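Local coordinates for ORC1-type DNA replication protein 2 (Aeropyrum pernix, PDB 1W5T) that takes part in regulating DNA replication and binds DNA and ATP, combining an N-terminal AAA+ ATPase domain with a C-terminal winged-helix domain, at residues 92-97 with 148-153; 142-147 with 182-187; 56-61 with 188-193; 163-168 with 200-205. One frame throughout, in Å; residues are numbered along the deposited sequence.

Interaction 1: 92-97 with 148-153; sequences VNAFNA and QSMLSS
Ser149 OG, hydrogen-bonded to Glu146 O within its own turn, also rests against the peptide that joins Ala94 to Phe95, 3.2 Å from Ala94 O but without a hydrogen bond to it. Phe95 N lies 3.4 Å from Ser149 OG, but at a poor angle for a bond. The contact belongs to the P-loop ATPase core of the AAA+ domain: the loop leaving strand 87-93 meets the short, loosely wound helical turn 148-151 that follows the neighbouring strand 139-145. Phe95 N is instead claimed by Asn93 OD1 at 3.1 Å, an Asx turn that fixes the bend just past the strand. OG takes the rotamer between backbone N and carbonyl carbon (chi1 82°), which brings it up to the loop. The Phe95 ring comes in obliquely, with CD1 3.7 Å from Ser149 CB, while its CZ lies near the amide of Gln148. That amide is held at both ends, NE2 by Glu146 OE2 and OE1 by Ser187 N. The apolar half of the contact is buried, and Ile103 and Leu161 also pack on Met150 there. Ala94 CB touches Met150 CG at 3.5 Å and SD at 3.8 Å, and the bend at chi3 (70°) carries CE away from the alanine.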
# COMPACT_ATOMS: atom_id res chain seq x y z
N VAL A 92 8.70 -0.05 -11.08
CA VAL A 92 9.72 -0.59 -10.22
C VAL A 92 9.22 -0.72 -8.81
O VAL A 92 8.77 0.26 -8.21
CB VAL A 92 10.97 0.34 -10.18
CG1 VAL A 92 12.12 -0.33 -9.45
CG2 VAL A 92 11.37 0.76 -11.64
N ASN A 93 9.31 -1.94 -8.29
CA ASN A 93 9.10 -2.21 -6.89
C ASN A 93 10.44 -2.10 -6.14
O ASN A 93 11.33 -2.94 -6.31
CB ASN A 93 8.53 -3.60 -6.70
CG ASN A 93 8.08 -3.84 -5.27
OD1 ASN A 93 8.70 -3.32 -4.33
ND2 ASN A 93 6.96 -4.56 -5.10
N ALA A 94 10.57 -1.09 -5.29
CA ALA A 94 11.85 -0.72 -4.70
C ALA A 94 12.33 -1.63 -3.57
O ALA A 94 13.47 -1.52 -3.13
CB ALA A 94 11.82 0.71 -4.25
N PHE A 95 11.46 -2.53 -3.11
CA PHE A 95 11.87 -3.68 -2.30
C PHE A 95 12.88 -4.55 -3.07
O PHE A 95 13.83 -5.13 -2.48
CB PHE A 95 10.66 -4.59 -2.01
CG PHE A 95 9.98 -4.33 -0.71
CD1 PHE A 95 10.54 -3.49 0.25
CD2 PHE A 95 8.75 -4.93 -0.44
CE1 PHE A 95 9.88 -3.25 1.46
CE2 PHE A 95 8.07 -4.71 0.78
CZ PHE A 95 8.64 -3.87 1.74
N ASN A 96 12.66 -4.63 -4.38
CA ASN A 96 13.39 -5.51 -5.28
C ASN A 96 14.70 -4.90 -5.84
O ASN A 96 15.25 -5.41 -6.83
CB ASN A 96 12.46 -5.97 -6.43
CG ASN A 96 11.35 -6.93 -5.96
OD1 ASN A 96 11.29 -8.09 -6.38
ND2 ASN A 96 10.44 -6.44 -5.10
N ALA A 97 15.20 -3.84 -5.16
CA ALA A 97 16.32 -2.99 -5.61
C ALA A 97 17.06 -2.20 -4.51
O ALA A 97 16.66 -1.08 -4.20
CB ALA A 97 15.81 -2.02 -6.69
N GLN A 148 8.73 3.95 0.26
CA GLN A 148 9.24 4.07 1.62
C GLN A 148 10.52 3.27 1.82
O GLN A 148 11.36 3.72 2.57
CB GLN A 148 8.18 3.72 2.67
CG GLN A 148 7.97 2.22 2.90
CD GLN A 148 7.31 1.53 1.73
OE1 GLN A 148 6.74 2.17 0.81
NE2 GLN A 148 7.35 0.22 1.76
N SER A 149 10.68 2.13 1.15
CA SER A 149 11.95 1.38 1.24
C SER A 149 13.14 2.09 0.58
O SER A 149 14.31 1.83 0.87
CB SER A 149 11.81 -0.06 0.74
OG SER A 149 11.89 -0.13 -0.67
N MET A 150 12.85 3.01 -0.33
CA MET A 150 13.90 3.81 -0.90
C MET A 150 14.35 4.86 0.08
O MET A 150 15.41 5.41 -0.09
CB MET A 150 13.44 4.46 -2.18
CG MET A 150 13.60 3.58 -3.39
SD MET A 150 12.88 4.36 -4.84
CE MET A 150 13.98 5.67 -5.11
N LEU A 151 13.54 5.15 1.12
CA LEU A 151 13.89 6.17 2.13
C LEU A 151 14.63 5.60 3.35
O LEU A 151 15.42 6.30 3.97
CB LEU A 151 12.64 6.95 2.59
CG LEU A 151 11.87 7.68 1.48
CD1 LEU A 151 10.47 8.06 1.97
CD2 LEU A 151 12.66 8.88 0.92
N SER A 152 14.34 4.34 3.70
CA SER A 152 15.05 3.67 4.79
C SER A 152 15.99 2.65 4.14
O SER A 152 15.71 1.44 4.08
CB SER A 152 14.10 3.01 5.79
OG SER A 152 13.19 2.14 5.15
N SER A 153 17.10 3.16 3.64
CA SER A 153 18.05 2.41 2.83
C SER A 153 19.32 3.24 2.85
O SER A 153 19.36 4.32 2.23
CB SER A 153 17.51 2.28 1.40
OG SER A 153 18.04 1.15 0.71

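Interaction 2: 142-147 with 182-187; sequences VILDEF and FLLVAS
Leu184 reaches across to Phe147 and Leu144 with every branch of its side chain. Its CB lies 4.1 Å from Phe147 CG; CD1 then sits over one face of the Phe147 ring, 3.9 Å from the centroid and 16° off the normal, a CH-pi contact; CD2 runs alongside Leu144 CD1 at 3.8 Å. The ring reaches this methyl because Phe147 CG stands anti to the backbone N (chi1 -177°). On the same face of the sheet, Val142 CB and Leu144 CD1 meet the Phe182 ring obliquely. These strands, 139-145 and 180-186, are central neighbours in the parallel sheet of the P-loop fold, and the Asp-Glu pair at the end of the first is consistent with a Walker B motif. Leu183 N to Val142 O, Leu144 N to Leu183 O and Val185 N to Leu144 O zip the backbones together. Glu146, at positive phi, then turns the chain, and Phe147 N takes Val185 O at 2.8 Å in a nearly straight bond (172°). Asp145 presses OD1 on Val185 CG1 at 3.2 Å; the same oxygen accepts Glu146 N at 2.9 Å, and OD2 is gripped by Thr66 OG1 and Tyr91 OH, with a bound magnesium ion about 4 Å from the side chain. With an alanine here, Thr66 and Tyr91 would probably be left without their shared acceptor beside the nucleotide. On the face opposite Leu184, Ile143 CG2 and Val185 CG2 lie side by side under helix 65-82, 3.9 Å apart.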
# COMPACT_ATOMS: atom_id res chain seq x y z
N VAL A 142 7.39 7.00 -14.70
CA VAL A 142 7.97 6.00 -13.84
C VAL A 142 7.15 5.80 -12.55
O VAL A 142 6.96 6.74 -11.78
CB VAL A 142 9.45 6.38 -13.47
CG1 VAL A 142 10.12 5.23 -12.66
CG2 VAL A 142 10.28 6.71 -14.73
N ILE A 143 6.66 4.59 -12.31
CA ILE A 143 6.10 4.27 -10.99
C ILE A 143 7.22 3.70 -10.11
O ILE A 143 7.82 2.70 -10.47
CB ILE A 143 4.96 3.21 -11.05
CG1 ILE A 143 3.85 3.61 -12.05
CG2 ILE A 143 4.40 2.90 -9.62
CD1 ILE A 143 2.84 2.52 -12.36
N LEU A 144 7.47 4.34 -8.95
CA LEU A 144 8.35 3.75 -7.95
C LEU A 144 7.50 3.32 -6.77
O LEU A 144 7.19 4.14 -5.91
CB LEU A 144 9.45 4.70 -7.45
CG LEU A 144 10.40 5.35 -8.46
CD1 LEU A 144 11.24 6.46 -7.84
CD2 LEU A 144 11.28 4.27 -9.10
N ASP A 145 7.17 2.03 -6.76
CA ASP A 145 6.41 1.34 -5.71
C ASP A 145 7.24 1.00 -4.48
O ASP A 145 8.46 0.83 -4.54
CB ASP A 145 5.82 0.05 -6.27
CG ASP A 145 4.45 -0.26 -5.70
OD1 ASP A 145 4.04 0.29 -4.64
OD2 ASP A 145 3.69 -1.07 -6.26
N GLU A 146 6.55 0.86 -3.34
CA GLU A 146 7.20 0.62 -2.06
C GLU A 146 8.29 1.66 -1.88
O GLU A 146 9.41 1.31 -1.49
CB GLU A 146 7.81 -0.80 -1.97
CG GLU A 146 6.86 -1.97 -2.19
CD GLU A 146 5.84 -2.18 -1.06
OE1 GLU A 146 4.96 -3.04 -1.20
OE2 GLU A 146 5.90 -1.49 -0.04
N PHE A 147 7.94 2.92 -2.16
CA PHE A 147 8.89 4.02 -2.17
C PHE A 147 9.52 4.19 -0.80
O PHE A 147 10.71 4.51 -0.69
CB PHE A 147 8.22 5.33 -2.63
CG PHE A 147 9.17 6.49 -2.73
CD1 PHE A 147 10.17 6.52 -3.71
CD2 PHE A 147 9.09 7.54 -1.82
CE1 PHE A 147 11.05 7.58 -3.79
CE2 PHE A 147 9.97 8.62 -1.89
CZ PHE A 147 10.94 8.65 -2.87
N PHE A 182 7.01 11.08 -12.45
CA PHE A 182 7.07 10.08 -11.41
C PHE A 182 5.78 9.92 -10.68
O PHE A 182 5.10 10.88 -10.41
CB PHE A 182 8.13 10.46 -10.39
CG PHE A 182 9.51 10.33 -10.90
CD1 PHE A 182 10.18 11.44 -11.34
CD2 PHE A 182 10.16 9.10 -10.94
CE1 PHE A 182 11.48 11.35 -11.80
CE2 PHE A 182 11.46 9.00 -11.44
CZ PHE A 182 12.11 10.14 -11.86
N LEU A 183 5.46 8.68 -10.35
CA LEU A 183 4.35 8.38 -9.48
C LEU A 183 4.97 7.53 -8.39
O LEU A 183 5.39 6.40 -8.64
CB LEU A 183 3.31 7.59 -10.25
CG LEU A 183 1.85 7.82 -9.89
CD1 LEU A 183 0.99 6.65 -10.25
CD2 LEU A 183 1.54 8.33 -8.49
N LEU A 184 5.09 8.09 -7.19
CA LEU A 184 5.69 7.33 -6.07
C LEU A 184 4.54 6.62 -5.37
O LEU A 184 3.45 7.18 -5.25
CB LEU A 184 6.39 8.26 -5.10
CG LEU A 184 7.30 9.34 -5.75
CD1 LEU A 184 8.05 10.23 -4.72
CD2 LEU A 184 8.32 8.68 -6.69
N VAL A 185 4.75 5.38 -4.96
CA VAL A 185 3.71 4.68 -4.19
C VAL A 185 4.33 4.19 -2.91
O VAL A 185 5.29 3.46 -3.01
CB VAL A 185 3.15 3.49 -4.97
CG1 VAL A 185 2.07 2.77 -4.17
CG2 VAL A 185 2.62 3.94 -6.33
N ALA A 186 3.82 4.62 -1.74
CA ALA A 186 4.38 4.30 -0.42
C ALA A 186 3.33 3.63 0.44
O ALA A 186 2.16 3.77 0.21
CB ALA A 186 4.88 5.53 0.29
N SER A 187 3.74 2.91 1.47
CA SER A 187 2.73 2.14 2.22
C SER A 187 1.80 3.01 3.07
O SER A 187 0.64 2.66 3.27
CB SER A 187 3.39 1.05 3.07
OG SER A 187 4.30 1.68 3.92

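Interaction 3: 56-61 with 188-193. With ANP (phosphoaminophosphonic acid-adenylate ester), chain D.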
# COMPACT_ATOMS: atom_id res chain seq x y z
N GLY A 56 -1.30 4.63 1.37
CA GLY A 56 -2.47 4.03 1.99
C GLY A 56 -2.58 4.24 3.48
O GLY A 56 -1.69 4.81 4.11
N SER A 57 -3.68 3.80 4.06
CA SER A 57 -3.82 3.88 5.51
C SER A 57 -2.75 3.04 6.16
O SER A 57 -2.25 2.05 5.58
CB SER A 57 -5.20 3.48 5.95
OG SER A 57 -6.12 4.36 5.36
N ILE A 58 -2.35 3.47 7.33
CA ILE A 58 -1.25 2.83 8.03
C ILE A 58 -1.62 1.40 8.53
O ILE A 58 -2.63 1.19 9.20
CB ILE A 58 -0.78 3.75 9.19
CG1 ILE A 58 0.47 3.19 9.84
CG2 ILE A 58 -1.87 3.94 10.22
CD1 ILE A 58 1.50 4.23 10.10
N GLY A 59 -0.79 0.43 8.18
CA GLY A 59 -1.07 -0.96 8.46
C GLY A 59 -2.08 -1.66 7.56
O GLY A 59 -2.23 -2.84 7.72
N ARG A 60 -2.77 -0.97 6.65
CA ARG A 60 -3.75 -1.61 5.75
C ARG A 60 -3.07 -2.10 4.49
O ARG A 60 -2.18 -1.41 3.94
CB ARG A 60 -4.90 -0.66 5.37
CG ARG A 60 -5.72 -0.14 6.55
CD ARG A 60 -6.38 -1.25 7.45
NE ARG A 60 -7.30 -0.64 8.41
CZ ARG A 60 -8.58 -0.94 8.55
NH1 ARG A 60 -9.30 -0.28 9.47
NH2 ARG A 60 -9.13 -1.89 7.80
N VAL A 61 -3.45 -3.29 4.03
CA VAL A 61 -2.93 -3.88 2.78
C VAL A 61 -4.06 -4.29 1.82
O VAL A 61 -5.19 -4.57 2.24
CB VAL A 61 -1.96 -5.09 3.05
CG1 VAL A 61 -0.80 -4.73 3.96
CG2 VAL A 61 -2.70 -6.29 3.66
N ASP A 188 2.31 4.16 3.52
CA ASP A 188 1.55 5.02 4.39
C ASP A 188 2.24 6.39 4.56
O ASP A 188 3.35 6.61 4.04
CB ASP A 188 1.35 4.30 5.74
CG ASP A 188 2.66 3.92 6.39
OD1 ASP A 188 3.04 2.72 6.38
OD2 ASP A 188 3.41 4.78 6.89
N VAL A 189 1.56 7.29 5.27
CA VAL A 189 1.98 8.66 5.54
C VAL A 189 3.42 8.85 6.13
O VAL A 189 4.06 9.88 5.89
CB VAL A 189 0.91 9.35 6.45
CG1 VAL A 189 1.05 8.91 7.91
CG2 VAL A 189 0.98 10.84 6.34
N ARG A 190 3.95 7.86 6.86
CA ARG A 190 5.29 7.97 7.50
C ARG A 190 6.38 8.26 6.46
O ARG A 190 7.33 8.96 6.77
CB ARG A 190 5.69 6.72 8.33
CG ARG A 190 4.80 6.42 9.54
CD ARG A 190 5.07 5.05 10.21
NE ARG A 190 4.70 3.93 9.33
CZ ARG A 190 5.01 2.67 9.55
NH1 ARG A 190 5.69 2.32 10.65
NH2 ARG A 190 4.61 1.76 8.68
N ALA A 191 6.20 7.74 5.25
CA ALA A 191 7.08 8.08 4.14
C ALA A 191 7.14 9.59 3.92
O ALA A 191 8.22 10.14 3.73
CB ALA A 191 6.67 7.39 2.88
N LEU A 192 5.98 10.24 3.96
CA LEU A 192 5.91 11.68 3.82
C LEU A 192 6.54 12.37 5.05
O LEU A 192 7.35 13.29 4.88
CB LEU A 192 4.45 12.14 3.61
CG LEU A 192 3.84 11.84 2.24
CD1 LEU A 192 2.43 12.26 2.21
CD2 LEU A 192 4.65 12.59 1.18
N SER A 193 6.15 11.92 6.26
CA SER A 193 6.69 12.48 7.50
C SER A 193 8.20 12.46 7.48
O SER A 193 8.86 13.41 7.85
CB SER A 193 6.19 11.71 8.73
OG SER A 193 4.77 11.75 8.80
PG ANP D . -0.32 -4.04 -0.36
O1G ANP D . 0.01 -5.56 -0.06
O2G ANP D . 0.88 -3.44 -1.22
O3G ANP D . -0.55 -3.18 0.96
PB ANP D . -2.10 -2.69 -2.34
O1B ANP D . -0.94 -2.19 -3.29
O2B ANP D . -2.57 -1.50 -1.45
N3B ANP D . -1.69 -4.06 -1.40
PA ANP D . -3.39 -3.76 -4.69
O1A ANP D . -3.38 -2.58 -5.77
O2A ANP D . -2.17 -4.73 -4.98
O3A ANP D . -3.41 -3.18 -3.18
O5' ANP D . -4.82 -4.50 -4.71
C5' ANP D . -5.24 -5.71 -4.07
C4' ANP D . -6.15 -6.43 -5.07
O4' ANP D . -7.39 -5.72 -5.22
C3' ANP D . -5.57 -6.45 -6.48
O3' ANP D . -5.99 -7.64 -7.10
C2' ANP D . -6.23 -5.28 -7.20
O2' ANP D . -6.29 -5.36 -8.63
C1' ANP D . -7.61 -5.28 -6.56
N9 ANP D . -8.12 -3.92 -6.45
C8 ANP D . -7.76 -3.00 -5.49
N7 ANP D . -8.40 -1.82 -5.65
C5 ANP D . -9.23 -1.95 -6.69
C6 ANP D . -10.23 -1.17 -7.49
N6 ANP D . -10.56 0.12 -7.18
N1 ANP D . -10.82 -1.74 -8.57
C2 ANP D . -10.57 -2.98 -8.96
N3 ANP D . -9.68 -3.79 -8.34
C4 ANP D . -9.00 -3.30 -7.19
O HOH W 1 -1.01 6.70 6.03
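Ile58 crosses the Arg190 side chain at about a right angle, its CD1 3.3 Å from Arg190 NE and its CG1 over one face of the guanidinium. With CG1 anti to the backbone N (chi1 -173°), the isoleucine also passes obliquely over Asp188, CD1 3.8 Å from OD2. Beneath it, the aspartate meets the guanidinium side-on: Arg190 NH2 to Asp188 OD1 and Arg190 NE to Asp188 OD2 are both 2.9 Å and nearly straight. Both oxygens lie close to the guanidinium plane, although NE approaches OD2 from above the carboxylate plane. OD2 uses its anti lone pair for a second bond, from Arg190 N at 3.1 Å, which caps the start of the helix. Putting an alanine in place of Asp188 would probably leave that amide uncapped and the guanidinium less firmly set under Ile58. Arg190 NH1 is salt-bridged to Glu302, tying this corner to the winged-helix region. Backbone to backbone, Asp188 CA makes a CA-H...O contact with Gly56 O, and a water bridges Gly56 O (2.8 Å) to Val189 N (2.7 Å). The other segment folds as a type II beta turn from Ser57 to Arg60, with Gly59 at positive phi, and carries Val61 CA to 3.1 Å from ANP O3G. This is the entry of the Walker A P-loop after strand 51-56, flanked by the turn that leaves the neighbouring strand 180-186.

Interaction 4: 163-168 with 200-205; sequences TLLRVH and PQVESQ
Arg166 lies across the end of Gln205 at about a right angle, the guanidinium and amide planes 76° apart. Its aliphatic part does much of the touching: Arg166 CG is 3.6 Å from Gln205 CD, and Arg166 CD is 3.3 Å from Gln205 NE2. The amide nitrogen comes to the guanidinium edge, in plane, 2.7 Å from Arg166 NE. Both are donors as modelled, so this is no hydrogen bond, and the assignment of the amide O and N is doubtful. A bend at chi3 (122°) turns Arg166 NE toward the backbone of 200-203, 3.6 Å from Gln201 O. Below, the contact is apolar and buried: Leu165 CD2 meets Val202 CG2 obliquely at 4.0 Å, while Leu165 O faces Gln205 CG. The Tyr162 side chain, one turn back, also touches Gln201 and Val202. Arg166 itself marks a break, leaving helix 158-165 and standing at the N-cap of helix 167-170. Within 200-205, Pro200 O accepts both Ser204 N and Ser204 OG (3.1 Å) in the turn that leads on to strand 206-212. Two helical connections thus pack against each other on one flank of the central sheet, as in the alpha-beta-alpha sandwich of AAA+ ATPases.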
# COMPACT_ATOMS: atom_id res chain seq x y z
N THR A 163 18.54 14.14 -7.21
CA THR A 163 18.80 14.29 -8.64
C THR A 163 17.75 13.53 -9.47
O THR A 163 17.24 14.08 -10.45
CB THR A 163 20.27 13.90 -9.04
OG1 THR A 163 20.50 12.50 -8.81
CG2 THR A 163 21.29 14.54 -8.11
N LEU A 164 17.43 12.31 -9.05
CA LEU A 164 16.37 11.51 -9.66
C LEU A 164 15.04 12.26 -9.75
O LEU A 164 14.45 12.34 -10.81
CB LEU A 164 16.15 10.18 -8.91
CG LEU A 164 14.99 9.33 -9.44
CD1 LEU A 164 15.30 8.75 -10.82
CD2 LEU A 164 14.57 8.23 -8.47
N LEU A 165 14.60 12.82 -8.63
CA LEU A 165 13.28 13.41 -8.54
C LEU A 165 13.31 14.86 -9.00
O LEU A 165 12.29 15.49 -9.22
CB LEU A 165 12.70 13.28 -7.13
CG LEU A 165 11.86 12.06 -6.71
CD1 LEU A 165 11.67 10.96 -7.76
CD2 LEU A 165 12.46 11.48 -5.50
N ARG A 166 14.52 15.38 -9.18
CA ARG A 166 14.70 16.71 -9.79
C ARG A 166 15.56 16.63 -11.05
O ARG A 166 16.34 17.54 -11.34
CB ARG A 166 15.28 17.69 -8.76
CG ARG A 166 14.24 18.16 -7.74
CD ARG A 166 14.79 18.74 -6.45
NE ARG A 166 14.32 20.11 -6.24
CZ ARG A 166 15.09 21.18 -6.33
NH1 ARG A 166 16.39 21.06 -6.62
NH2 ARG A 166 14.56 22.38 -6.13
N VAL A 167 15.38 15.54 -11.80
CA VAL A 167 16.17 15.23 -12.98
C VAL A 167 16.29 16.35 -14.06
O VAL A 167 17.37 16.60 -14.59
CB VAL A 167 15.69 13.91 -13.62
CG1 VAL A 167 14.22 14.01 -14.03
CG2 VAL A 167 16.59 13.50 -14.79
N HIS A 168 15.19 17.01 -14.36
CA HIS A 168 15.20 18.08 -15.37
C HIS A 168 15.89 19.41 -14.98
O HIS A 168 16.06 20.29 -15.84
CB HIS A 168 13.79 18.32 -15.84
CG HIS A 168 13.07 17.05 -16.16
ND1 HIS A 168 13.54 16.16 -17.11
CD2 HIS A 168 11.96 16.50 -15.63
CE1 HIS A 168 12.72 15.13 -17.17
NE2 HIS A 168 11.74 15.31 -16.30
N PRO A 200 13.34 17.81 2.91
CA PRO A 200 12.20 18.66 2.52
C PRO A 200 12.34 19.30 1.13
O PRO A 200 11.32 19.76 0.61
CB PRO A 200 12.19 19.75 3.60
CG PRO A 200 13.59 19.80 4.04
CD PRO A 200 14.01 18.34 4.11
N GLN A 201 13.54 19.33 0.56
CA GLN A 201 13.75 19.82 -0.81
C GLN A 201 13.34 18.81 -1.88
O GLN A 201 13.08 19.18 -3.02
CB GLN A 201 15.19 20.27 -1.03
CG GLN A 201 15.76 21.25 0.03
CD GLN A 201 16.89 22.14 -0.52
OE1 GLN A 201 16.83 23.37 -0.39
NE2 GLN A 201 17.92 21.53 -1.15
N VAL A 202 13.28 17.53 -1.51
CA VAL A 202 12.67 16.55 -2.41
C VAL A 202 11.16 16.44 -2.17
O VAL A 202 10.40 16.50 -3.12
CB VAL A 202 13.45 15.19 -2.53
CG1 VAL A 202 14.69 15.17 -1.68
CG2 VAL A 202 12.57 13.95 -2.31
N GLU A 203 10.74 16.36 -0.91
CA GLU A 203 9.33 16.32 -0.52
C GLU A 203 8.52 17.44 -1.17
O GLU A 203 7.40 17.21 -1.59
CB GLU A 203 9.20 16.41 1.01
CG GLU A 203 7.84 16.05 1.59
CD GLU A 203 6.81 17.18 1.57
OE1 GLU A 203 7.17 18.37 1.51
OE2 GLU A 203 5.60 16.86 1.61
N SER A 204 9.08 18.64 -1.21
CA SER A 204 8.44 19.81 -1.80
C SER A 204 8.19 19.66 -3.31
O SER A 204 7.38 20.40 -3.84
CB SER A 204 9.25 21.09 -1.55
OG SER A 204 10.55 20.99 -2.11
N GLN A 205 8.87 18.72 -3.97
CA GLN A 205 8.62 18.43 -5.40
C GLN A 205 7.30 17.70 -5.65
O GLN A 205 6.84 17.61 -6.79
CB GLN A 205 9.76 17.64 -6.03
CG GLN A 205 10.32 18.31 -7.29
CD GLN A 205 11.05 19.62 -6.99
OE1 GLN A 205 11.01 20.56 -7.79
NE2 GLN A 205 11.71 19.68 -5.85

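Overall arrangement
All four contacts gather round the parallel sheet of the ATPase domain. Interaction 2 joins two inner strands; interaction 1, its centre about 9 Å away, lies past the ends of strands 87-93 and 139-145, linked to it by backbone bonds of Val92 and Ala94 to Asp145. Interaction 3, about 12 Å from interaction 2 centre to centre, sits past strands 51-56 and 180-186; its chain loop encloses interactions 1 and 2, whose segments alternate. Interaction 4, about 20 Å from interaction 3 centre to centre, opens after interaction 1 closes and alternates with interactions 2 and 3; its Leu164 and Leu165 pack on Phe182. Interactions 2 and 3 border the nucleotide site, interaction 1 lies close by, and interaction 4 lies away from it.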